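Probable amidase (Thermus thermophilus, PDB 2DC0) is probably a member of the amidase signature family, an alpha/beta protein built around one large mixed beta-sheet with helices packed against it. Local coordinates at residues Arg99-Leu104 against Ala162-Asp167; Arg211-Ala216 against Pro394-Pro399; Phe218-Glu221 against Ser227-Leu230. All blocks are in the same frame, centred on the assembly; numbering follows the deposited sequence.

Contact 1 of 3, residues Arg99-Leu104 against Ala162-Asp167; sequences RAVRRL and ASLGTD
Val101 and Leu164 mark the backbone register between helix 99-106 and strand 163-166, their CA atoms 8.3 Å apart. The short helix and strand segments run almost antiparallel, at 163° between their N-to-C directions, and their axes come within 10.5 Å, the familiar layering of a helix on a sheet in alpha/beta proteins.

One methyl group does the joining. CG of Leu164 is anti to its own backbone N (chi1 172°), and this carries CD2 out to the helix. There it meets Ala100 CB at 3.9 Å and, one turn further on, Leu104 CD1 at 4.1 Å, the two leucine side chains passing each other at a slant. Val101 CG2 adds a longer approach to the same Leu164 CD2, at 4.3 Å. Around this cluster, Leu111 of strand 110-115, beyond strand 69-73 in the sheet, touches both Val101 and Leu104, and Leu223 of helix 213-224 touches both Leu104 and Leu164.

No hydrogen bond crosses between the segments, and all four touching residues are buried. Cohesion here therefore rests on dispersion and the exclusion of water, and the fit of aliphatic surfaces probably helps to set the spacing of helix and strand.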
ATOM      1  N   ARG A  99      17.733 -11.248  12.715  1.00 21.11           N
ATOM      2  CA  ARG A  99      18.512 -10.722  11.603  1.00 21.60           C
ATOM      3  C   ARG A  99      18.983  -9.296  11.852  1.00 20.61           C
ATOM      4  O   ARG A  99      20.130  -8.955  11.556  1.00 22.58           O
ATOM      5  CB  ARG A  99      17.695 -10.755  10.311  1.00 21.52           C
ATOM      6  CG  ARG A  99      18.498 -10.353   9.089  1.00 26.58           C
ATOM      7  CD  ARG A  99      19.502 -11.436   8.730  1.00 31.64           C
ATOM      8  NE  ARG A  99      20.339 -11.068   7.588  1.00 35.44           N
ATOM      9  CZ  ARG A  99      21.394 -10.261   7.656  1.00 35.97           C
ATOM     10  NH1 ARG A  99      21.756  -9.728   8.813  1.00 36.17           N
ATOM     11  NH2 ARG A  99      22.094  -9.986   6.563  1.00 37.01           N
ATOM     12  N   ALA A 100      18.101  -8.458  12.386  1.00 19.13           N
ATOM     13  CA  ALA A 100      18.461  -7.067  12.649  1.00 18.80           C
ATOM     14  C   ALA A 100      19.579  -6.956  13.681  1.00 17.83           C
ATOM     15  O   ALA A 100      20.409  -6.050  13.612  1.00 18.17           O
ATOM     16  CB  ALA A 100      17.233  -6.283  13.112  1.00 17.35           C
ATOM     17  N   VAL A 101      19.583  -7.872  14.646  1.00 18.66           N
ATOM     18  CA  VAL A 101      20.607  -7.899  15.690  1.00 19.45           C
ATOM     19  C   VAL A 101      21.947  -8.297  15.068  1.00 20.55           C
ATOM     20  O   VAL A 101      22.993  -7.738  15.401  1.00 19.99           O
ATOM     21  CB  VAL A 101      20.211  -8.897  16.813  1.00 20.35           C
ATOM     22  CG1 VAL A 101      21.379  -9.133  17.767  1.00 20.21           C
ATOM     23  CG2 VAL A 101      19.017  -8.338  17.592  1.00 21.07           C
ATOM     24  N   ARG A 102      21.906  -9.261  14.153  1.00 20.87           N
ATOM     25  CA  ARG A 102      23.111  -9.712  13.469  1.00 20.89           C
ATOM     26  C   ARG A 102      23.727  -8.537  12.712  1.00 20.47           C
ATOM     27  O   ARG A 102      24.949  -8.428  12.611  1.00 20.77           O
ATOM     28  CB  ARG A 102      22.773 -10.846  12.497  1.00 23.84           C
ATOM     29  CG  ARG A 102      23.955 -11.331  11.675  1.00 28.88           C
ATOM     30  CD  ARG A 102      23.607 -12.576  10.864  1.00 34.76           C
ATOM     31  NE  ARG A 102      23.296 -13.715  11.725  1.00 41.45           N
ATOM     32  CZ  ARG A 102      22.077 -14.027  12.163  1.00 44.40           C
ATOM     33  NH1 ARG A 102      21.031 -13.287  11.819  1.00 46.44           N
ATOM     34  NH2 ARG A 102      21.904 -15.081  12.954  1.00 44.28           N
ATOM     35  N   ARG A 103      22.879  -7.660  12.179  1.00 19.26           N
ATOM     36  CA  ARG A 103      23.359  -6.488  11.454  1.00 20.34           C
ATOM     37  C   ARG A 103      24.172  -5.619  12.407  1.00 20.49           C
ATOM     38  O   ARG A 103      25.249  -5.141  12.060  1.00 20.32           O
ATOM     39  CB  ARG A 103      22.184  -5.673  10.905  1.00 23.17           C
ATOM     40  CG  ARG A 103      21.545  -6.235   9.638  1.00 24.72           C
ATOM     41  CD  ARG A 103      22.455  -6.036   8.438  1.00 28.01           C
ATOM     42  NE  ARG A 103      21.882  -6.559   7.198  1.00 30.04           N
ATOM     43  CZ  ARG A 103      22.497  -6.515   6.021  1.00 32.52           C
ATOM     44  NH1 ARG A 103      23.703  -5.969   5.923  1.00 33.60           N
ATOM     45  NH2 ARG A 103      21.918  -7.020   4.940  1.00 33.88           N
ATOM     46  N   LEU A 104      23.653  -5.425  13.615  1.00 20.29           N
ATOM     47  CA  LEU A 104      24.332  -4.608  14.607  1.00 20.32           C
ATOM     48  C   LEU A 104      25.601  -5.287  15.108  1.00 20.68           C
ATOM     49  O   LEU A 104      26.660  -4.663  15.179  1.00 20.60           O
ATOM     50  CB  LEU A 104      23.402  -4.321  15.789  1.00 18.34           C
ATOM     51  CG  LEU A 104      22.130  -3.506  15.512  1.00 18.58           C
ATOM     52  CD1 LEU A 104      21.302  -3.445  16.781  1.00 18.28           C
ATOM     53  CD2 LEU A 104      22.482  -2.099  15.037  1.00 16.48           C
ATOM     54  N   ALA A 162      22.200   3.941  22.033  1.00 15.54           N
ATOM     55  CA  ALA A 162      21.057   3.817  21.142  1.00 14.89           C
ATOM     56  C   ALA A 162      20.375   2.498  21.426  1.00 15.22           C
ATOM     57  O   ALA A 162      20.890   1.681  22.187  1.00 15.04           O
ATOM     58  CB  ALA A 162      21.509   3.870  19.681  1.00 13.76           C
ATOM     59  N   SER A 163      19.221   2.279  20.811  1.00 13.96           N
ATOM     60  CA  SER A 163      18.505   1.039  21.031  1.00 15.81           C
ATOM     61  C   SER A 163      17.703   0.628  19.808  1.00 15.97           C
ATOM     62  O   SER A 163      17.407   1.449  18.932  1.00 15.27           O
ATOM     63  CB  SER A 163      17.582   1.179  22.241  1.00 14.66           C
ATOM     64  OG  SER A 163      17.048  -0.079  22.607  1.00 15.70           O
ATOM     65  N   LEU A 164      17.372  -0.658  19.748  1.00 16.35           N
ATOM     66  CA  LEU A 164      16.588  -1.206  18.644  1.00 16.12           C
ATOM     67  C   LEU A 164      15.220  -1.629  19.174  1.00 15.82           C
ATOM     68  O   LEU A 164      15.132  -2.381  20.137  1.00 15.07           O
ATOM     69  CB  LEU A 164      17.297  -2.423  18.040  1.00 16.04           C
ATOM     70  CG  LEU A 164      16.509  -3.226  16.999  1.00 16.50           C
ATOM     71  CD1 LEU A 164      16.243  -2.372  15.774  1.00 18.93           C
ATOM     72  CD2 LEU A 164      17.300  -4.479  16.616  1.00 17.45           C
ATOM     73  N   GLY A 165      14.160  -1.141  18.543  1.00 15.54           N
ATOM     74  CA  GLY A 165      12.818  -1.495  18.970  1.00 15.86           C
ATOM     75  C   GLY A 165      11.926  -1.741  17.771  1.00 14.85           C
ATOM     76  O   GLY A 165      12.428  -1.865  16.655  1.00 14.00           O
ATOM     77  N   THR A 166      10.614  -1.838  17.991  1.00 15.32           N
ATOM     78  CA  THR A 166       9.677  -2.044  16.886  1.00 14.34           C
ATOM     79  C   THR A 166       8.526  -1.053  16.969  1.00 14.52           C
ATOM     80  O   THR A 166       8.292  -0.445  18.010  1.00 13.43           O
ATOM     81  CB  THR A 166       9.082  -3.484  16.845  1.00 12.95           C
ATOM     82  OG1 THR A 166       8.360  -3.754  18.052  1.00 15.03           O
ATOM     83  CG2 THR A 166      10.194  -4.518  16.655  1.00 14.11           C
ATOM     84  N   ASP A 167       7.818  -0.886  15.860  1.00 15.80           N
ATOM     85  CA  ASP A 167       6.695   0.040  15.802  1.00 16.14           C
ATOM     86  C   ASP A 167       5.635  -0.569  14.893  1.00 16.87           C
ATOM     87  O   ASP A 167       5.876  -0.791  13.706  1.00 15.37           O
ATOM     88  CB  ASP A 167       7.173   1.385  15.242  1.00 14.52           C
ATOM     89  CG  ASP A 167       6.098   2.461  15.278  1.00 17.08           C
ATOM     90  OD1 ASP A 167       4.981   2.210  14.781  1.00 15.12           O
ATOM     91  OD2 ASP A 167       6.379   3.564  15.793  1.00 17.14           O
TER

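Contact 2 of 3, residues Arg211-Ala216 against Pro394-Pro399; sequences RSVRDA and PTLALP
Val213, in the first turn of helix 213-224, rests against Leu396 and Leu398 of strand 395-403, and the strand is most easily understood by following it from its beginning. Pro394 leads in, with its side chain against Val422 of helix 419-430. Thr395 then starts the strand, and its hydroxyl is held by the backbone oxygen of Val393.

Leu396 is the first residue to face the helix. With CG in the anti position relative to the backbone N, the side chain extends from the strand until its CD2 lies 4.2 Å from Val213 CG2, the two side chains slanting across one another. Ala216 CB, one turn along the helix from Ser212, also points toward the strand but stays 4.8 Å from Leu396 CD1.

The backbone of Ala397 pairs with Gly183, whereas Leu396 and Leu398 pair with Val412 and Leu410; strand 395-403 thus sits between strands 182-185 and 406-413, antiparallel to both, well inside the large mixed sheet. Just before the helix laid on this part of the sheet stands Ser212, the N-cap residue, whose OG accepts a weak capping bond from Asp215 N (3.3 Å, 148°) and is also hydrogen-bonded to Asp2.

Leu398 comes next, its CA nearest to that of Val213, at 7.8 Å. Both its torsions lie somewhat below +60° (chi1 40°, chi2 36°), and its CD2 reaches Val213 CG2 at 4.2 Å, so a single valine methyl serves both leucines. The Leu398 side chain also touches Leu410 of strand 406-413.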
ATOM      1  N   ARG A 211      19.622   9.488  20.232  1.00 17.88           N
ATOM      2  CA  ARG A 211      19.648  10.798  20.869  1.00 19.92           C
ATOM      3  C   ARG A 211      19.671  11.925  19.832  1.00 18.89           C
ATOM      4  O   ARG A 211      19.532  13.094  20.178  1.00 18.99           O
ATOM      5  CB  ARG A 211      20.871  10.914  21.782  1.00 23.05           C
ATOM      6  CG  ARG A 211      20.835   9.985  22.983  1.00 26.01           C
ATOM      7  CD  ARG A 211      22.086  10.133  23.826  1.00 32.20           C
ATOM      8  NE  ARG A 211      22.162  11.453  24.445  1.00 35.07           N
ATOM      9  CZ  ARG A 211      21.424  11.834  25.485  1.00 38.39           C
ATOM     10  NH1 ARG A 211      20.556  10.991  26.031  1.00 39.29           N
ATOM     11  NH2 ARG A 211      21.544  13.061  25.973  1.00 37.71           N
ATOM     12  N   SER A 212      19.845  11.580  18.562  1.00 16.74           N
ATOM     13  CA  SER A 212      19.886  12.601  17.517  1.00 16.65           C
ATOM     14  C   SER A 212      19.435  12.042  16.178  1.00 17.21           C
ATOM     15  O   SER A 212      19.411  10.822  15.972  1.00 15.35           O
ATOM     16  CB  SER A 212      21.309  13.142  17.367  1.00 18.89           C
ATOM     17  OG  SER A 212      22.175  12.100  16.941  1.00 19.09           O
ATOM     18  N   VAL A 213      19.093  12.935  15.256  1.00 16.19           N
ATOM     19  CA  VAL A 213      18.654  12.503  13.943  1.00 17.49           C
ATOM     20  C   VAL A 213      19.801  11.901  13.132  1.00 18.70           C
ATOM     21  O   VAL A 213      19.592  10.951  12.371  1.00 16.68           O
ATOM     22  CB  VAL A 213      18.019  13.665  13.148  1.00 18.00           C
ATOM     23  CG1 VAL A 213      17.675  13.202  11.735  1.00 19.19           C
ATOM     24  CG2 VAL A 213      16.755  14.147  13.858  1.00 15.01           C
ATOM     25  N   ARG A 214      21.013  12.430  13.293  1.00 17.28           N
ATOM     26  CA  ARG A 214      22.147  11.894  12.537  1.00 19.35           C
ATOM     27  C   ARG A 214      22.429  10.452  12.959  1.00 18.47           C
ATOM     28  O   ARG A 214      22.866   9.634  12.148  1.00 19.70           O
ATOM     29  CB  ARG A 214      23.399  12.765  12.718  1.00 18.50           C
ATOM     30  CG  ARG A 214      23.973  12.791  14.124  1.00 20.04           C
ATOM     31  CD  ARG A 214      25.257  13.607  14.165  1.00 19.92           C
ATOM     32  NE  ARG A 214      25.941  13.488  15.449  1.00 22.24           N
ATOM     33  CZ  ARG A 214      27.146  13.994  15.697  1.00 24.80           C
ATOM     34  NH1 ARG A 214      27.798  14.653  14.746  1.00 23.44           N
ATOM     35  NH2 ARG A 214      27.708  13.837  16.890  1.00 22.12           N
ATOM     36  N   ASP A 215      22.174  10.142  14.228  1.00 18.37           N
ATOM     37  CA  ASP A 215      22.363   8.783  14.724  1.00 17.53           C
ATOM     38  C   ASP A 215      21.286   7.875  14.126  1.00 18.38           C
ATOM     39  O   ASP A 215      21.559   6.727  13.758  1.00 17.65           O
ATOM     40  CB  ASP A 215      22.258   8.736  16.249  1.00 18.39           C
ATOM     41  CG  ASP A 215      23.585   9.017  16.941  1.00 22.02           C
ATOM     42  OD1 ASP A 215      24.553   9.436  16.269  1.00 19.63           O
ATOM     43  OD2 ASP A 215      23.657   8.820  18.170  1.00 23.09           O
ATOM     44  N   ALA A 216      20.060   8.390  14.037  1.00 15.73           N
ATOM     45  CA  ALA A 216      18.943   7.617  13.490  1.00 15.70           C
ATOM     46  C   ALA A 216      19.235   7.185  12.052  1.00 14.75           C
ATOM     47  O   ALA A 216      18.983   6.040  11.673  1.00 16.98           O
ATOM     48  CB  ALA A 216      17.645   8.449  13.549  1.00 12.27           C
ATOM     49  N   PRO A 394       7.681   5.938   5.842  1.00 15.81           N
ATOM     50  CA  PRO A 394       8.727   6.373   6.775  1.00 15.74           C
ATOM     51  C   PRO A 394       8.272   7.533   7.645  1.00 16.83           C
ATOM     52  O   PRO A 394       7.812   8.553   7.138  1.00 16.18           O
ATOM     53  CB  PRO A 394       9.887   6.742   5.849  1.00 15.62           C
ATOM     54  CG  PRO A 394       9.183   7.212   4.599  1.00 15.95           C
ATOM     55  CD  PRO A 394       8.081   6.190   4.444  1.00 14.38           C
ATOM     56  N   THR A 395       8.401   7.370   8.958  1.00 16.22           N
ATOM     57  CA  THR A 395       7.974   8.401   9.893  1.00 16.43           C
ATOM     58  C   THR A 395       8.975   8.597  11.026  1.00 16.59           C
ATOM     59  O   THR A 395       9.355   7.650  11.712  1.00 14.75           O
ATOM     60  CB  THR A 395       6.603   8.052  10.491  1.00 17.81           C
ATOM     61  OG1 THR A 395       5.701   7.705   9.430  1.00 18.23           O
ATOM     62  CG2 THR A 395       6.046   9.241  11.257  1.00 15.16           C
ATOM     63  N   LEU A 396       9.396   9.842  11.209  1.00 15.52           N
ATOM     64  CA  LEU A 396      10.350  10.190  12.249  1.00 15.47           C
ATOM     65  C   LEU A 396       9.663  10.881  13.419  1.00 16.01           C
ATOM     66  O   LEU A 396       8.731  11.663  13.220  1.00 16.34           O
ATOM     67  CB  LEU A 396      11.406  11.141  11.675  1.00 13.28           C
ATOM     68  CG  LEU A 396      12.446  11.689  12.647  1.00 15.42           C
ATOM     69  CD1 LEU A 396      13.390  10.552  13.051  1.00 14.01           C
ATOM     70  CD2 LEU A 396      13.239  12.815  11.988  1.00 13.70           C
ATOM     71  N   ALA A 397      10.108  10.580  14.636  1.00 14.78           N
ATOM     72  CA  ALA A 397       9.580  11.251  15.820  1.00 15.09           C
ATOM     73  C   ALA A 397      10.785  11.922  16.476  1.00 15.54           C
ATOM     74  O   ALA A 397      11.796  11.270  16.724  1.00 15.14           O
ATOM     75  CB  ALA A 397       8.938  10.242  16.791  1.00 14.56           C
ATOM     76  N   LEU A 398      10.692  13.227  16.707  1.00 14.36           N
ATOM     77  CA  LEU A 398      11.762  13.972  17.367  1.00 17.41           C
ATOM     78  C   LEU A 398      11.158  15.018  18.297  1.00 16.03           C
ATOM     79  O   LEU A 398      10.065  15.528  18.043  1.00 15.73           O
ATOM     80  CB  LEU A 398      12.688  14.657  16.343  1.00 20.19           C
ATOM     81  CG  LEU A 398      12.154  15.335  15.069  1.00 23.34           C
ATOM     82  CD1 LEU A 398      10.832  16.011  15.295  1.00 26.11           C
ATOM     83  CD2 LEU A 398      13.215  16.339  14.602  1.00 25.17           C
ATOM     84  N   PRO A 399      11.865  15.353  19.390  1.00 16.84           N
ATOM     85  CA  PRO A 399      11.382  16.344  20.361  1.00 17.30           C
ATOM     86  C   PRO A 399      11.177  17.718  19.762  1.00 16.35           C
ATOM     87  O   PRO A 399      12.006  18.179  18.984  1.00 18.00           O
ATOM     88  CB  PRO A 399      12.479  16.357  21.430  1.00 16.09           C
ATOM     89  CG  PRO A 399      13.114  15.007  21.300  1.00 17.95           C
ATOM     90  CD  PRO A 399      13.169  14.810  19.809  1.00 16.25           C
TER

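Contact 3 of 3, residues Phe218-Glu221 against Ser227-Leu230; sequences FLTE and SIPL
Glu221 reaches from helix 213-224 to the loop that follows and binds the backbone of Ile228, a compact example of a helix side chain bonded to the loop that follows it. Its CG is placed anti to the carbonyl carbon (chi1 -69°), and the chain runs extended through CG to bring the carboxylate to the loop. OE2 accepts from Ile228 N at 2.6 Å, a short and nearly straight bond (176°) made through the anti lone pair, the one turned away from OE1. A backbone N-H in this place would probably stabilise the negative charge. The same Glu221 OE2 rests 3.3 Å from Ser227 CA. Ser227 CB points away from the helix overall, though it still lies 3.7 Å from Glu221 OE2.

Beside the polar bond is an aliphatic contact. Ile228 CG1 is 3.9 Å from Glu221 CG, the two side chains crossing at a slant, and the isoleucine then stretches on to set its terminal CD1 against Thr220 CG2 at 3.6 Å. The threonine is turned to offer that methyl: CG2 is the branch anti to the backbone N, and OG1 stays beside the N, hydrogen-bonded to the oxygen of Ala216 one turn back.

Elsewhere on the helix, Thr220 and Leu219 pack on Pro208 of strand 206-210, and Phe218 leans on Leu4 and Lys7 of helix 3-11. Ile228 and Leu230 both touch His217, so the loop doubles back along its own helix before the chain enters strand 237-240.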
ATOM      1  N   PHE A 218      22.288   7.102  10.592  1.00 16.42           N
ATOM      2  CA  PHE A 218      23.479   6.262  10.649  1.00 18.01           C
ATOM      3  C   PHE A 218      23.128   4.814  10.965  1.00 19.20           C
ATOM      4  O   PHE A 218      23.545   3.888  10.263  1.00 19.02           O
ATOM      5  CB  PHE A 218      24.430   6.817  11.716  1.00 21.92           C
ATOM      6  CG  PHE A 218      25.692   6.014  11.902  1.00 25.22           C
ATOM      7  CD1 PHE A 218      26.545   5.762  10.830  1.00 24.19           C
ATOM      8  CD2 PHE A 218      26.047   5.541  13.162  1.00 25.46           C
ATOM      9  CE1 PHE A 218      27.735   5.050  11.010  1.00 24.54           C
ATOM     10  CE2 PHE A 218      27.237   4.829  13.352  1.00 26.67           C
ATOM     11  CZ  PHE A 218      28.079   4.586  12.270  1.00 23.57           C
ATOM     12  N   LEU A 219      22.349   4.628  12.021  1.00 17.88           N
ATOM     13  CA  LEU A 219      21.944   3.303  12.455  1.00 17.91           C
ATOM     14  C   LEU A 219      20.980   2.624  11.480  1.00 18.19           C
ATOM     15  O   LEU A 219      21.042   1.405  11.286  1.00 17.17           O
ATOM     16  CB  LEU A 219      21.313   3.410  13.840  1.00 19.71           C
ATOM     17  CG  LEU A 219      21.426   2.240  14.805  1.00 23.18           C
ATOM     18  CD1 LEU A 219      22.871   1.737  14.902  1.00 21.95           C
ATOM     19  CD2 LEU A 219      20.939   2.718  16.164  1.00 21.39           C
ATOM     20  N   THR A 220      20.093   3.402  10.865  1.00 18.11           N
ATOM     21  CA  THR A 220      19.136   2.836   9.918  1.00 17.42           C
ATOM     22  C   THR A 220      19.862   2.269   8.695  1.00 18.73           C
ATOM     23  O   THR A 220      19.468   1.234   8.170  1.00 18.78           O
ATOM     24  CB  THR A 220      18.076   3.891   9.485  1.00 18.38           C
ATOM     25  OG1 THR A 220      17.318   4.302  10.632  1.00 16.56           O
ATOM     26  CG2 THR A 220      17.116   3.304   8.455  1.00 17.51           C
ATOM     27  N   GLU A 221      20.928   2.931   8.248  1.00 20.15           N
ATOM     28  CA  GLU A 221      21.684   2.427   7.103  1.00 21.13           C
ATOM     29  C   GLU A 221      22.286   1.070   7.461  1.00 21.85           C
ATOM     30  O   GLU A 221      22.249   0.131   6.662  1.00 21.69           O
ATOM     31  CB  GLU A 221      22.809   3.387   6.716  1.00 21.27           C
ATOM     32  CG  GLU A 221      22.344   4.708   6.127  1.00 21.84           C
ATOM     33  CD  GLU A 221      23.506   5.521   5.585  1.00 23.87           C
ATOM     34  OE1 GLU A 221      24.508   5.679   6.315  1.00 25.38           O
ATOM     35  OE2 GLU A 221      23.414   6.016   4.442  1.00 22.44           O
ATOM     36  N   SER A 227      23.010   2.132   1.970  1.00 28.57           N
ATOM     37  CA  SER A 227      23.204   3.552   2.217  1.00 30.21           C
ATOM     38  C   SER A 227      21.922   4.289   1.859  1.00 29.61           C
ATOM     39  O   SER A 227      21.193   3.891   0.950  1.00 28.65           O
ATOM     40  CB  SER A 227      24.365   4.099   1.387  1.00 31.14           C
ATOM     41  OG  SER A 227      24.052   4.080   0.011  1.00 35.61           O
ATOM     42  N   ILE A 228      21.655   5.360   2.592  1.00 29.35           N
ATOM     43  CA  ILE A 228      20.470   6.175   2.382  1.00 30.06           C
ATOM     44  C   ILE A 228      20.929   7.611   2.139  1.00 31.53           C
ATOM     45  O   ILE A 228      21.273   8.326   3.072  1.00 31.30           O
ATOM     46  CB  ILE A 228      19.561   6.122   3.623  1.00 30.51           C
ATOM     47  CG1 ILE A 228      19.114   4.676   3.862  1.00 30.14           C
ATOM     48  CG2 ILE A 228      18.364   7.052   3.441  1.00 29.16           C
ATOM     49  CD1 ILE A 228      18.454   4.348   5.229  1.00 23.38           C
ATOM     50  N   PRO A 229      20.954   8.043   0.871  1.00 32.44           N
ATOM     51  CA  PRO A 229      21.380   9.400   0.516  1.00 32.87           C
ATOM     52  C   PRO A 229      20.624  10.495   1.271  1.00 32.53           C
ATOM     53  O   PRO A 229      19.412  10.409   1.457  1.00 32.32           O
ATOM     54  CB  PRO A 229      21.118   9.460  -0.990  1.00 34.30           C
ATOM     55  CG  PRO A 229      21.332   8.039  -1.424  1.00 34.52           C
ATOM     56  CD  PRO A 229      20.614   7.265  -0.335  1.00 33.38           C
ATOM     57  N   LEU A 230      21.351  11.517   1.712  1.00 32.37           N
ATOM     58  CA  LEU A 230      20.747  12.640   2.418  1.00 33.20           C
ATOM     59  C   LEU A 230      20.897  13.897   1.576  1.00 33.99           C
ATOM     60  O   LEU A 230      21.962  14.512   1.551  1.00 36.78           O
ATOM     61  CB  LEU A 230      21.418  12.858   3.775  1.00 31.51           C
ATOM     62  CG  LEU A 230      21.132  11.830   4.873  1.00 31.20           C
ATOM     63  CD1 LEU A 230      21.905  12.206   6.132  1.00 31.68           C
ATOM     64  CD2 LEU A 230      19.640  11.787   5.162  1.00 29.09           C
TER

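Overall arrangement
Helix 213-224 relates all three contacts: its first turn supplies contact 2, its middle turns contact 3, and Leu219 passes between contacts 3 and 1. Leu219 CD2 lies 3.7 Å from Ala162 CB and Leu219 CD1 lies 3.9 Å from Leu104 CD2, so segment 218-221 packs directly on both segments of contact 1, although the centres of the two contacts are about 14 Å apart. Contacts 2 and 3 have centres about 12 Å apart and adjoin in sequence. Contacts 1 and 2 do not touch, their nearest atoms being about 6 Å apart, but strands 163-166 and 395-403 belong to the same mixed sheet. Contacts 1 and 2 are helix-on-sheet packing, whereas contact 3 ties helix 213-224 to its following loop.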